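Local coordinates for protein VIN1 (Oscarella pearsei, PDB 6BFI) that binds actin filaments and may play a role in cell-cell adhesion, as a sponge member of the vinculin/alpha-catenin family, at residues 136-141 with 243-248; 745-750 with 815-820. One frame throughout, in Å; residues are numbered along the deposited sequence.

Interaction 1 of 2, residues 136-141 with 243-248; sequences KVCRSV and EEIIRV
Cys138 and Ile246 mark the register of two antiparallel helical segments, 136-141 and 243-248, whose axes approach to 10.0 Å at an angle of 168°. Their side chains meet directly: CB of Cys138 lies against CG1 of Ile246 at 3.6 Å. SG of Cys138 continues from CB toward the neighbouring isoleucine, 4.0 Å from the branch methyl CG2 of Ile245. Ile246 keeps CG1 anti to its carbonyl carbon (chi1 -66°), which carries CD1 on to Arg139, across whose chain it runs at about a right angle. Ile246 CD1 touches Arg139 CD at 3.6 Å and lies over one face of the guanidinium. Such near-antiparallel pairing is how helices pack in the bundles of vinculin-family proteins; here helix 154-178 packs on Cys138 and helix 185-215 on Ile245. At the exposed margin Arg139, its chain bent at chi2, brings NH1 to OE2 of Glu243 in a 2.5 Å salt bridge. The carboxylate oxygen comes at the guanidinium edge, but the two planes are turned 37° apart and the hydrogen bond is bent and weak. Gln142 bonds both charged groups, accepting from Arg139 NH1 through OE1 and donating to Glu243 OE2 through NE2.

Interaction 2 of 2, residues 745-750 with 815-820; sequences NACMDK and EAACIR
Met748 N donates to Arg820 O in a straight 3.0 Å hydrogen bond. This bond ties the turn between helices 718-745 and 750-760 to the chain leaving the end of helix 786-817, in the helical C-terminal part of this vinculin-family protein. Arg820 O also meets the Met748 side chain, 3.4 Å from Met748 CG, while the rest of that chain leads off from the contact. Beside it, Cys747 holds SG anti to its own N (chi1 179°), which sets the sulfur against Ala817, 4.2 Å from the CB methyl and 3.5 Å from the carbonyl O. Cys747 SG accepts a hydrogen bond from Asp749 N at 3.4 Å. With an alanine here in place of Cys747, Asp749 N would probably be left without this acceptor and a gap would open beside the Ala817 methyl. Asp749 OD2 stands 4.3 Å from Arg820 CD. Further out, Ile743 of helix 718-745 packs on Ala817, and Arg820 NH2 reaches Asn616 O. Asp749 is the N-cap residue of helix 750-760; its OD1 takes a hydrogen bond from Asn551 ND2 and a weak one from Arg751 N.

Overall arrangement
Interactions 1 and 2 illustrate two ways in which an almost wholly helical chain is held together: side chains meshing along the flanks of helices, and main chain joined to main chain where helices end. They lie on opposite sides of the chain's centre, the centre of interaction 1 about 25 Å from it and that of interaction 2 about 18 Å. Their own centres are about 41 Å apart and their nearest atoms about 25 Å, so neither touches the other. Along the sequence both segments of interaction 1 precede those of interaction 2. Each contact bridges a mostly helical intervening span, of 101 residues in interaction 1 and 64 in interaction 2.

Interaction 1 of 2, residues 136-141 with 243-248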
loop_
_atom_site.group_PDB
_atom_site.type_symbol
_atom_site.label_atom_id
_atom_site.label_comp_id
_atom_site.label_asym_id
_atom_site.label_seq_id
_atom_site.Cartn_x
_atom_site.Cartn_y
_atom_site.Cartn_z
ATOM N N LYS A 136 -14.376 25.800 2.509
ATOM C CA LYS A 136 -15.027 26.920 1.833
ATOM C C LYS A 136 -14.281 27.296 0.555
ATOM O O LYS A 136 -14.883 27.400 -0.524
ATOM C CB LYS A 136 -15.122 28.108 2.791
ATOM C CG LYS A 136 -15.579 29.419 2.179
ATOM C CD LYS A 136 -15.611 30.502 3.254
ATOM C CE LYS A 136 -15.826 31.888 2.668
ATOM N NZ LYS A 136 -15.732 32.946 3.720
ATOM N N VAL A 137 -12.959 27.477 0.651
ATOM C CA VAL A 137 -12.168 27.802 -0.538
ATOM C C VAL A 137 -12.333 26.724 -1.607
ATOM O O VAL A 137 -12.648 27.015 -2.773
ATOM C CB VAL A 137 -10.688 27.994 -0.160
ATOM C CG1 VAL A 137 -9.824 28.042 -1.409
ATOM C CG2 VAL A 137 -10.512 29.261 0.666
ATOM N N CYS A 138 -12.126 25.458 -1.220
ATOM C CA CYS A 138 -12.227 24.356 -2.177
ATOM C C CYS A 138 -13.596 24.322 -2.848
ATOM O O CYS A 138 -13.704 24.032 -4.046
ATOM C CB CYS A 138 -11.946 23.025 -1.477
ATOM S SG CYS A 138 -10.310 22.894 -0.721
ATOM N N ARG A 139 -14.654 24.608 -2.089
ATOM C CA ARG A 139 -15.992 24.654 -2.667
ATOM C C ARG A 139 -16.113 25.784 -3.679
ATOM O O ARG A 139 -16.722 25.605 -4.738
ATOM C CB ARG A 139 -17.045 24.811 -1.570
ATOM C CG ARG A 139 -17.282 23.571 -0.721
ATOM C CD ARG A 139 -17.724 22.382 -1.556
ATOM N NE ARG A 139 -18.337 21.346 -0.729
ATOM C CZ ARG A 139 -18.611 20.114 -1.147
ATOM N NH1 ARG A 139 -18.314 19.749 -2.386
ATOM N NH2 ARG A 139 -19.177 19.246 -0.321
ATOM N N SER A 140 -15.543 26.953 -3.375
ATOM C CA SER A 140 -15.633 28.069 -4.314
ATOM C C SER A 140 -14.964 27.724 -5.642
ATOM O O SER A 140 -15.573 27.863 -6.713
ATOM C CB SER A 140 -15.017 29.331 -3.707
ATOM O OG SER A 140 -13.607 29.241 -3.637
ATOM N N VAL A 141 -13.714 27.250 -5.592
ATOM C CA VAL A 141 -13.015 26.954 -6.843
ATOM C C VAL A 141 -13.690 25.796 -7.577
ATOM O O VAL A 141 -13.833 25.816 -8.810
ATOM C CB VAL A 141 -11.523 26.682 -6.571
ATOM C CG1 VAL A 141 -11.356 25.636 -5.494
ATOM C CG2 VAL A 141 -10.816 26.257 -7.844
ATOM N N GLU A 243 -13.198 17.079 -4.609
ATOM C CA GLU A 243 -14.090 16.391 -3.679
ATOM C C GLU A 243 -13.296 15.568 -2.672
ATOM O O GLU A 243 -13.564 15.612 -1.465
ATOM C CB GLU A 243 -15.066 15.493 -4.441
ATOM C CG GLU A 243 -16.299 16.197 -4.964
ATOM C CD GLU A 243 -17.250 16.609 -3.859
ATOM O OE1 GLU A 243 -17.579 15.755 -3.009
ATOM O OE2 GLU A 243 -17.666 17.787 -3.838
ATOM N N GLU A 244 -12.308 14.813 -3.156
ATOM C CA GLU A 244 -11.518 13.978 -2.257
ATOM C C GLU A 244 -10.683 14.827 -1.309
ATOM O O GLU A 244 -10.540 14.484 -0.130
ATOM C CB GLU A 244 -10.629 13.027 -3.061
ATOM C CG GLU A 244 -9.917 11.974 -2.220
ATOM C CD GLU A 244 -10.862 10.931 -1.649
ATOM O OE1 GLU A 244 -12.049 10.915 -2.035
ATOM O OE2 GLU A 244 -10.415 10.122 -0.810
ATOM N N ILE A 245 -10.126 15.937 -1.801
ATOM C CA ILE A 245 -9.422 16.862 -0.915
ATOM C C ILE A 245 -10.345 17.330 0.200
ATOM O O ILE A 245 -9.951 17.382 1.372
ATOM C CB ILE A 245 -8.854 18.052 -1.712
ATOM C CG1 ILE A 245 -7.537 17.670 -2.382
ATOM C CG2 ILE A 245 -8.640 19.255 -0.806
ATOM C CD1 ILE A 245 -6.942 18.773 -3.230
ATOM N N ILE A 246 -11.590 17.667 -0.142
ATOM C CA ILE A 246 -12.540 18.124 0.869
ATOM C C ILE A 246 -12.834 17.012 1.866
ATOM O O ILE A 246 -12.961 17.258 3.071
ATOM C CB ILE A 246 -13.825 18.646 0.196
ATOM C CG1 ILE A 246 -13.521 19.901 -0.621
ATOM C CG2 ILE A 246 -14.902 18.939 1.235
ATOM C CD1 ILE A 246 -14.699 20.416 -1.422
ATOM N N ARG A 247 -12.936 15.770 1.385
ATOM C CA ARG A 247 -13.252 14.658 2.276
ATOM C C ARG A 247 -12.108 14.382 3.245
ATOM O O ARG A 247 -12.329 14.201 4.447
ATOM C CB ARG A 247 -13.580 13.407 1.460
ATOM C CG ARG A 247 -14.161 12.278 2.295
ATOM C CD ARG A 247 -14.259 10.985 1.504
ATOM N NE ARG A 247 -12.940 10.442 1.189
ATOM C CZ ARG A 247 -12.255 9.631 1.991
ATOM N NH1 ARG A 247 -12.762 9.266 3.162
ATOM N NH2 ARG A 247 -11.061 9.186 1.622
ATOM N N VAL A 248 -10.874 14.344 2.736
ATOM C CA VAL A 248 -9.722 14.071 3.588
ATOM C C VAL A 248 -9.473 15.227 4.547
ATOM O O VAL A 248 -9.040 15.015 5.687
ATOM C CB VAL A 248 -8.485 13.774 2.720
ATOM C CG1 VAL A 248 -7.273 13.484 3.592
ATOM C CG2 VAL A 248 -8.765 12.603 1.788
#

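Interaction 2 of 2, residues 745-750 with 815-820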
loop_
_atom_site.group_PDB
_atom_site.type_symbol
_atom_site.label_atom_id
_atom_site.label_comp_id
_atom_site.label_asym_id
_atom_site.label_seq_id
_atom_site.Cartn_x
_atom_site.Cartn_y
_atom_site.Cartn_z
ATOM N N ASN A 745 17.436 -1.915 7.862
ATOM C CA ASN A 745 18.612 -1.197 7.379
ATOM C C ASN A 745 19.592 -2.134 6.682
ATOM O O ASN A 745 20.156 -1.785 5.639
ATOM C CB ASN A 745 19.292 -0.472 8.540
ATOM C CG ASN A 745 20.335 0.526 8.073
ATOM O OD1 ASN A 745 21.507 0.188 7.914
ATOM N ND2 ASN A 745 19.909 1.764 7.850
ATOM N N ALA A 746 19.804 -3.325 7.237
ATOM C CA ALA A 746 20.747 -4.285 6.678
ATOM C C ALA A 746 20.141 -5.141 5.571
ATOM O O ALA A 746 20.781 -6.101 5.127
ATOM C CB ALA A 746 21.299 -5.186 7.786
ATOM N N CYS A 747 18.932 -4.817 5.122
ATOM C CA CYS A 747 18.276 -5.556 4.054
ATOM C C CYS A 747 18.645 -4.960 2.702
ATOM O O CYS A 747 18.643 -3.739 2.526
ATOM C CB CYS A 747 16.759 -5.534 4.239
ATOM S SG CYS A 747 15.826 -6.401 2.957
ATOM N N MET A 748 18.971 -5.834 1.749
ATOM C CA MET A 748 19.378 -5.420 0.414
ATOM C C MET A 748 18.267 -5.587 -0.615
ATOM O O MET A 748 18.533 -5.510 -1.819
ATOM C CB MET A 748 20.621 -6.198 -0.019
ATOM C CG MET A 748 21.572 -6.521 1.120
ATOM S SD MET A 748 23.181 -7.099 0.546
ATOM C CE MET A 748 23.918 -5.556 0.018
ATOM N N ASP A 749 17.037 -5.817 -0.169
ATOM C CA ASP A 749 15.879 -5.970 -1.047
ATOM C C ASP A 749 14.947 -4.797 -0.761
ATOM O O ASP A 749 14.219 -4.803 0.234
ATOM C CB ASP A 749 15.194 -7.313 -0.811
ATOM C CG ASP A 749 14.229 -7.682 -1.920
ATOM O OD1 ASP A 749 13.798 -6.777 -2.667
ATOM O OD2 ASP A 749 13.900 -8.880 -2.045
ATOM N N LYS A 750 14.969 -3.794 -1.645
ATOM C CA LYS A 750 14.226 -2.563 -1.385
ATOM C C LYS A 750 12.724 -2.808 -1.338
ATOM O O LYS A 750 11.990 -2.040 -0.706
ATOM C CB LYS A 750 14.566 -1.508 -2.439
ATOM C CG LYS A 750 15.993 -0.996 -2.364
ATOM C CD LYS A 750 16.264 0.058 -3.430
ATOM C CE LYS A 750 17.701 0.552 -3.375
ATOM N NZ LYS A 750 18.012 1.522 -4.462
ATOM N N GLU A 815 10.576 -11.337 8.859
ATOM C CA GLU A 815 11.021 -12.617 8.320
ATOM C C GLU A 815 11.313 -12.506 6.829
ATOM O O GLU A 815 12.264 -13.115 6.326
ATOM C CB GLU A 815 9.971 -13.695 8.591
ATOM C CG GLU A 815 10.428 -15.119 8.291
ATOM C CD GLU A 815 10.201 -15.524 6.846
ATOM O OE1 GLU A 815 9.475 -14.802 6.130
ATOM O OE2 GLU A 815 10.751 -16.566 6.427
ATOM N N ALA A 816 10.509 -11.720 6.107
ATOM C CA ALA A 816 10.762 -11.519 4.683
ATOM C C ALA A 816 12.011 -10.677 4.456
ATOM O O ALA A 816 12.745 -10.894 3.483
ATOM C CB ALA A 816 9.549 -10.872 4.018
ATOM N N ALA A 817 12.273 -9.713 5.339
ATOM C CA ALA A 817 13.451 -8.869 5.187
ATOM C C ALA A 817 14.738 -9.605 5.530
ATOM O O ALA A 817 15.809 -9.207 5.056
ATOM C CB ALA A 817 13.318 -7.618 6.055
ATOM N N CYS A 818 14.663 -10.664 6.337
ATOM C CA CYS A 818 15.844 -11.433 6.712
ATOM C C CYS A 818 16.270 -12.439 5.645
ATOM O O CYS A 818 17.062 -13.341 5.948
ATOM C CB CYS A 818 15.603 -12.158 8.040
ATOM S SG CYS A 818 15.497 -11.070 9.485
ATOM N N ILE A 819 15.779 -12.313 4.415
ATOM C CA ILE A 819 16.126 -13.260 3.359
ATOM C C ILE A 819 17.395 -12.841 2.625
ATOM O O ILE A 819 18.247 -13.680 2.321
ATOM C CB ILE A 819 14.939 -13.421 2.390
ATOM C CG1 ILE A 819 13.722 -13.975 3.132
ATOM C CG2 ILE A 819 15.313 -14.333 1.231
ATOM C CD1 ILE A 819 12.444 -13.942 2.322
ATOM N N ARG A 820 17.546 -11.551 2.330
ATOM C CA ARG A 820 18.719 -11.022 1.632
ATOM C C ARG A 820 19.385 -9.988 2.533
ATOM O O ARG A 820 19.259 -8.779 2.320
ATOM C CB ARG A 820 18.334 -10.424 0.274
ATOM C CG ARG A 820 17.951 -11.453 -0.777
ATOM C CD ARG A 820 17.780 -10.801 -2.140
ATOM N NE ARG A 820 17.465 -11.777 -3.179
ATOM C CZ ARG A 820 18.377 -12.451 -3.871
ATOM N NH1 ARG A 820 19.668 -12.260 -3.636
ATOM N NH2 ARG A 820 17.998 -13.319 -4.800
#